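Local coordinates for type III effector HopA1 (Pseudomonas syringae pv. tomato str. DC3000, PDB 4RSX), which is a bacterial effector that is probably delivered into plant host cells by the type III secretion system, its biochemical activity there being undefined, at residues 48-51 / 52-56; 68-71 / 72-75; 79-82 / 83-86. All coordinates share one frame; numbering follows the deposited sequence.

Interaction 1: residues 48-51 / 52-56; sequences QEEF and LHTLK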
# COMPACT_ATOMS: atom_id res chain seq x y z
N GLN A 48 11.57 -17.15 -4.26
CA GLN A 48 10.25 -16.99 -4.88
C GLN A 48 9.38 -18.24 -4.72
O GLN A 48 8.21 -18.16 -4.32
CB GLN A 48 10.40 -16.62 -6.37
CG GLN A 48 11.09 -15.26 -6.55
CD GLN A 48 11.29 -14.85 -8.01
OE1 GLN A 48 10.42 -15.07 -8.87
NE2 GLN A 48 12.43 -14.23 -8.30
N GLU A 49 9.97 -19.39 -5.01
CA GLU A 49 9.25 -20.64 -4.86
C GLU A 49 8.83 -20.90 -3.42
O GLU A 49 7.72 -21.37 -3.16
CB GLU A 49 10.08 -21.81 -5.42
CG GLU A 49 10.29 -21.72 -6.95
CD GLU A 49 9.02 -22.04 -7.74
OE1 GLU A 49 8.06 -22.59 -7.14
OE2 GLU A 49 8.97 -21.76 -8.95
N GLU A 50 9.71 -20.60 -2.47
CA GLU A 50 9.39 -20.71 -1.04
C GLU A 50 8.21 -19.79 -0.71
O GLU A 50 7.33 -20.13 0.10
CB GLU A 50 10.63 -20.35 -0.20
CG GLU A 50 10.42 -20.41 1.32
CD GLU A 50 11.53 -19.71 2.12
OE1 GLU A 50 12.43 -19.09 1.50
OE2 GLU A 50 11.51 -19.77 3.38
N PHE A 51 8.18 -18.62 -1.35
CA PHE A 51 7.10 -17.67 -1.14
C PHE A 51 5.75 -18.27 -1.57
O PHE A 51 4.79 -18.29 -0.80
CB PHE A 51 7.39 -16.37 -1.91
CG PHE A 51 6.40 -15.28 -1.63
CD1 PHE A 51 6.62 -14.39 -0.59
CD2 PHE A 51 5.25 -15.16 -2.39
CE1 PHE A 51 5.71 -13.39 -0.31
CE2 PHE A 51 4.33 -14.15 -2.12
CZ PHE A 51 4.55 -13.27 -1.07
N LEU A 52 5.69 -18.77 -2.80
CA LEU A 52 4.46 -19.40 -3.29
C LEU A 52 4.04 -20.58 -2.41
O LEU A 52 2.87 -20.74 -2.09
CB LEU A 52 4.61 -19.85 -4.74
CG LEU A 52 4.86 -18.69 -5.70
CD1 LEU A 52 4.89 -19.18 -7.12
CD2 LEU A 52 3.79 -17.62 -5.51
N HIS A 53 5.01 -21.39 -2.00
CA HIS A 53 4.67 -22.54 -1.16
C HIS A 53 4.13 -22.12 0.20
O HIS A 53 3.34 -22.85 0.81
CB HIS A 53 5.85 -23.52 -1.05
CG HIS A 53 5.91 -24.49 -2.19
ND1 HIS A 53 5.22 -25.69 -2.19
CD2 HIS A 53 6.54 -24.43 -3.39
CE1 HIS A 53 5.43 -26.32 -3.33
NE2 HIS A 53 6.23 -25.58 -4.07
N THR A 54 4.55 -20.95 0.68
CA THR A 54 4.09 -20.46 1.97
C THR A 54 2.67 -19.96 1.86
O THR A 54 1.86 -20.20 2.76
CB THR A 54 4.99 -19.33 2.46
OG1 THR A 54 6.32 -19.82 2.63
CG2 THR A 54 4.48 -18.77 3.80
N LEU A 55 2.37 -19.26 0.77
CA LEU A 55 1.01 -18.83 0.47
C LEU A 55 0.06 -20.03 0.56
O LEU A 55 -0.94 -19.98 1.28
CB LEU A 55 0.92 -18.19 -0.92
CG LEU A 55 1.56 -16.81 -1.15
CD1 LEU A 55 1.22 -16.27 -2.55
CD2 LEU A 55 1.12 -15.81 -0.08
N LYS A 56 0.41 -21.12 -0.13
CA LYS A 56 -0.43 -22.33 -0.13
C LYS A 56 -0.52 -22.95 1.26
O LYS A 56 -1.57 -23.44 1.65
CB LYS A 56 0.09 -23.35 -1.14
CG LYS A 56 -0.05 -22.91 -2.59
CD LYS A 56 0.44 -23.99 -3.56
CE LYS A 56 1.96 -24.14 -3.54
NZ LYS A 56 2.46 -25.09 -4.57
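E50 and T54 are joined twice, by backbone and by side chain. The carbonyl oxygen E50 O takes the amide N of T54 at 3.0 Å and, from the opposite face of its plane, the hydroxyl OG1 of T54 at 2.7 Å. Having OG1 anti to the carbonyl carbon (chi1 -62°) turns the T54 hydroxyl back along the helix to that acceptor, so a buried polar group is satisfied within one turn. The T54 amide is also shared weakly with F51 O. The other i-to-i+4 bonds are straighter: L52 N to Q48 O, H53 N to E49 O at 161°, and L55 N to F51 O at 166°. This ladder belongs to the middle of helix 45-58, whose buried flank rests on helix 123-136 through F51 and T54 and on strand 96-101 through L52 and L55. Apolar packing there centres on F51, where ring atom CE2 meets CD1 of L55 at 3.8 Å, the two side chains crossing at a slant. On the exposed flank, the H53 ring brings its CD2 edge, in plane, to 3.3 Å from E49 O, while NZ of K56 lies above one face, toward the rim. E49 OE2 forms a salt bridge with K93.

Interaction 2: residues 68-71 / 72-75; sequences TQDH and DSVR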
# COMPACT_ATOMS: atom_id res chain seq x y z
N THR A 68 -5.74 -15.19 -5.17
CA THR A 68 -5.16 -14.33 -6.21
C THR A 68 -6.08 -13.14 -6.42
O THR A 68 -7.29 -13.24 -6.21
CB THR A 68 -4.96 -15.08 -7.55
OG1 THR A 68 -4.42 -14.17 -8.53
CG2 THR A 68 -6.28 -15.68 -8.07
N GLN A 69 -5.50 -12.01 -6.83
CA GLN A 69 -6.28 -10.84 -7.18
C GLN A 69 -6.38 -10.66 -8.70
O GLN A 69 -6.88 -9.64 -9.17
CB GLN A 69 -5.72 -9.57 -6.54
CG GLN A 69 -6.01 -9.42 -5.05
CD GLN A 69 -5.86 -7.98 -4.55
OE1 GLN A 69 -6.19 -7.67 -3.41
NE2 GLN A 69 -5.35 -7.11 -5.41
N ASP A 70 -5.87 -11.63 -9.44
CA ASP A 70 -6.00 -11.69 -10.90
C ASP A 70 -7.46 -11.40 -11.32
O ASP A 70 -8.38 -12.08 -10.87
CB ASP A 70 -5.56 -13.08 -11.38
CG ASP A 70 -5.84 -13.31 -12.85
OD1 ASP A 70 -5.43 -12.47 -13.68
OD2 ASP A 70 -6.49 -14.33 -13.17
N HIS A 71 -7.66 -10.39 -12.17
CA HIS A 71 -9.02 -9.95 -12.54
C HIS A 71 -9.86 -11.04 -13.19
O HIS A 71 -11.04 -11.22 -12.84
CB HIS A 71 -8.98 -8.71 -13.45
CG HIS A 71 -10.32 -8.31 -14.00
ND1 HIS A 71 -11.36 -7.85 -13.21
CD2 HIS A 71 -10.80 -8.30 -15.28
CE1 HIS A 71 -12.41 -7.57 -13.97
NE2 HIS A 71 -12.09 -7.84 -15.23
N ASP A 72 -9.26 -11.76 -14.14
CA ASP A 72 -9.94 -12.86 -14.84
C ASP A 72 -10.40 -13.94 -13.86
O ASP A 72 -11.55 -14.40 -13.94
CB ASP A 72 -9.01 -13.46 -15.90
CG ASP A 72 -9.74 -14.36 -16.90
OD1 ASP A 72 -10.83 -14.90 -16.58
OD2 ASP A 72 -9.21 -14.54 -18.01
N SER A 73 -9.51 -14.34 -12.95
CA SER A 73 -9.85 -15.33 -11.92
C SER A 73 -10.98 -14.83 -11.04
O SER A 73 -11.95 -15.56 -10.80
CB SER A 73 -8.63 -15.66 -11.04
OG SER A 73 -7.54 -16.11 -11.80
N VAL A 74 -10.85 -13.60 -10.55
CA VAL A 74 -11.85 -13.00 -9.67
C VAL A 74 -13.25 -12.98 -10.27
O VAL A 74 -14.18 -13.52 -9.68
CB VAL A 74 -11.46 -11.56 -9.22
CG1 VAL A 74 -12.60 -10.94 -8.42
CG2 VAL A 74 -10.19 -11.59 -8.38
N ARG A 75 -13.41 -12.36 -11.44
CA ARG A 75 -14.75 -12.19 -12.02
C ARG A 75 -15.41 -13.53 -12.36
O ARG A 75 -16.64 -13.63 -12.36
CB ARG A 75 -14.70 -11.29 -13.26
CG ARG A 75 -13.94 -11.90 -14.41
CD ARG A 75 -14.16 -11.17 -15.72
NE ARG A 75 -13.41 -11.84 -16.77
CZ ARG A 75 -13.01 -11.27 -17.90
NH1 ARG A 75 -13.29 -10.00 -18.16
NH2 ARG A 75 -12.30 -11.98 -18.78
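D70 caps the N-terminus of the short helix 71-75, a local polar contact at the point where the chain leaves edge strand 64-68. The evidence is the pairing with S73: the carboxylate oxygen D70 OD2 accepts the amide N of S73 at 3.0 Å, and it also takes the hydroxyl OG of S73, at a modelled 2.5 Å so short that its exact length is doubtful. The amide comes from above the carboxylate plane, 59° out of it. With CG of D70 anti to the backbone N (chi1 172°), the carboxylate swings forward over the first turn. Just upstream, OG1 of T68 accepts the amide N of D70 at 3.1 Å, an ST turn that ties the cap residue to the end of the strand. The first helical bonds then follow: V74 N to D70 O at 2.9 Å and R75 N to H71 O, nearly linear. Outside this turn, Q69 is held to R98 by its side chain, and Y85 of helix 82-88 packs on T68, D70 and S73. Apolar contact is slight, chiefly CG2 of T68 against CB of S73 at 3.8 Å. At the exposed end, NE2 of H71 lies 3.8 Å from NH1 of R75, ring and guanidinium meeting obliquely with their planes 60° apart. A charged D70 may be favoured by the helix start, partly offset by D72, whose OD1 is 5.5 Å from D70 OD2.

Interaction 3: residues 79-82 / 83-86; sequences DRNL and DKYI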
# COMPACT_ATOMS: atom_id res chain seq x y z
N ASP A 79 -10.94 -17.50 -8.18
CA ASP A 79 -9.89 -17.12 -7.23
C ASP A 79 -9.95 -17.94 -5.93
O ASP A 79 -9.22 -17.65 -4.97
CB ASP A 79 -9.96 -15.62 -6.92
CG ASP A 79 -11.28 -15.22 -6.29
OD1 ASP A 79 -12.29 -15.90 -6.56
OD2 ASP A 79 -11.31 -14.23 -5.52
N ARG A 80 -10.80 -18.97 -5.91
CA ARG A 80 -10.95 -19.82 -4.72
C ARG A 80 -10.12 -21.11 -4.79
O ARG A 80 -10.31 -22.00 -3.96
CB ARG A 80 -12.43 -20.14 -4.46
CG ARG A 80 -13.38 -18.96 -4.61
CD ARG A 80 -12.95 -17.75 -3.79
NE ARG A 80 -13.44 -16.51 -4.38
CZ ARG A 80 -14.53 -15.86 -3.98
NH1 ARG A 80 -15.23 -16.31 -2.95
NH2 ARG A 80 -14.91 -14.74 -4.60
N ASN A 81 -9.23 -21.23 -5.77
CA ASN A 81 -8.34 -22.40 -5.84
C ASN A 81 -6.88 -21.98 -5.97
O ASN A 81 -6.33 -21.94 -7.07
CB ASN A 81 -8.74 -23.35 -6.98
CG ASN A 81 -8.05 -24.71 -6.89
OD1 ASN A 81 -7.00 -24.86 -6.24
ND2 ASN A 81 -8.64 -25.71 -7.54
N LEU A 82 -6.27 -21.66 -4.84
CA LEU A 82 -4.93 -21.10 -4.83
C LEU A 82 -3.92 -22.02 -5.51
O LEU A 82 -3.15 -21.58 -6.38
CB LEU A 82 -4.51 -20.79 -3.40
CG LEU A 82 -3.15 -20.10 -3.30
CD1 LEU A 82 -3.18 -18.82 -4.13
CD2 LEU A 82 -2.78 -19.82 -1.84
N ASP A 83 -3.94 -23.29 -5.12
CA ASP A 83 -2.94 -24.25 -5.60
C ASP A 83 -2.96 -24.39 -7.12
O ASP A 83 -1.91 -24.50 -7.75
CB ASP A 83 -3.13 -25.62 -4.92
CG ASP A 83 -2.90 -25.56 -3.42
OD1 ASP A 83 -2.83 -24.44 -2.86
OD2 ASP A 83 -2.81 -26.64 -2.80
N LYS A 84 -4.15 -24.37 -7.71
CA LYS A 84 -4.30 -24.49 -9.16
C LYS A 84 -3.79 -23.26 -9.89
O LYS A 84 -3.13 -23.38 -10.92
CB LYS A 84 -5.76 -24.76 -9.54
CG LYS A 84 -5.96 -25.14 -11.01
CD LYS A 84 -7.45 -25.28 -11.37
CE LYS A 84 -7.65 -25.96 -12.72
NZ LYS A 84 -7.01 -25.22 -13.84
N TYR A 85 -4.10 -22.07 -9.37
CA TYR A 85 -3.62 -20.82 -9.98
C TYR A 85 -2.08 -20.78 -10.01
O TYR A 85 -1.47 -20.44 -11.02
CB TYR A 85 -4.19 -19.59 -9.26
CG TYR A 85 -3.73 -18.27 -9.85
CD1 TYR A 85 -4.41 -17.68 -10.91
CD2 TYR A 85 -2.59 -17.61 -9.35
CE1 TYR A 85 -3.99 -16.48 -11.46
CE2 TYR A 85 -2.16 -16.40 -9.90
CZ TYR A 85 -2.87 -15.84 -10.95
OH TYR A 85 -2.46 -14.65 -11.51
N ILE A 86 -1.46 -21.11 -8.88
CA ILE A 86 0.00 -21.07 -8.79
C ILE A 86 0.63 -22.08 -9.74
O ILE A 86 1.67 -21.83 -10.35
CB ILE A 86 0.47 -21.30 -7.33
CG1 ILE A 86 0.05 -20.12 -6.46
CG2 ILE A 86 1.99 -21.51 -7.26
CD1 ILE A 86 0.48 -20.24 -5.00
O HOH W 1 -6.00 -24.33 -3.41
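N81 caps helix 82-88 by offering its side-chain oxygen OD1 to the amide N of K84 at 3.2 Å, with an N-H...O angle of 156°. A chi1 of -167° sets CG of N81 opposite its own backbone N and so brings OD1 to that amide. The amide stands above the carboxamide plane, 61° out of it, so the grip comes over the face of the group. A bound water extends the cap, donating to N81 OD1. The same water accepts the amide N of D83, which lies 2.9 Å from the water oxygen. Backbone bonds carry the turn onward, from Y85 N to N81 O and from I86 N to L82 O at 3.1 Å. Ahead of the cap, D79 and R80 form a salt bridge, NE of R80 modelled a short 2.5 Å from OD1 of D79; NE approaches from above the carboxylate plane, while OD1 lies in the guanidinium plane. Packing begins at the amide of N81, whose CG rests 3.5 Å from CB of K84 as the two side chains slant past each other; K84 sends NZ on to a salt bridge with E88. On the buried flank, CG of L82 meets CD1 of I86 at 4.0 Å. L82 reaches V66 of strand 64-68 and Y97 of strand 96-101, Y85 packs on T68 and Y97 of the same strands, and I86 meets Y97 and, on helix 45-58, L52 and K56.

How the interactions relate
The three contacts follow in series along the chain, with interaction 3 touching both of the others. Interactions 1 and 3 have centres 12 Å apart: CD1 of L52 meets CG2 of I86 at 3.7 Å, and CG of K56 lies 3.2 Å from OD1 of D83, so helix 45-58 packs on helix 82-88. Between interactions 2 and 3, whose centres are 10 Å apart, Y85 supplies most of the close contacts: its CZ is 3.3 Å from OG1 of T68, and its CE1 is 3.6 Å from OG of S73. T68 O is also 3.6 Å from CB of D79. Interactions 1 and 2 do not touch, their nearest atoms being about 8 Å apart. Y85 of helix 82-88 packs on the D70 cap of helix 71-75.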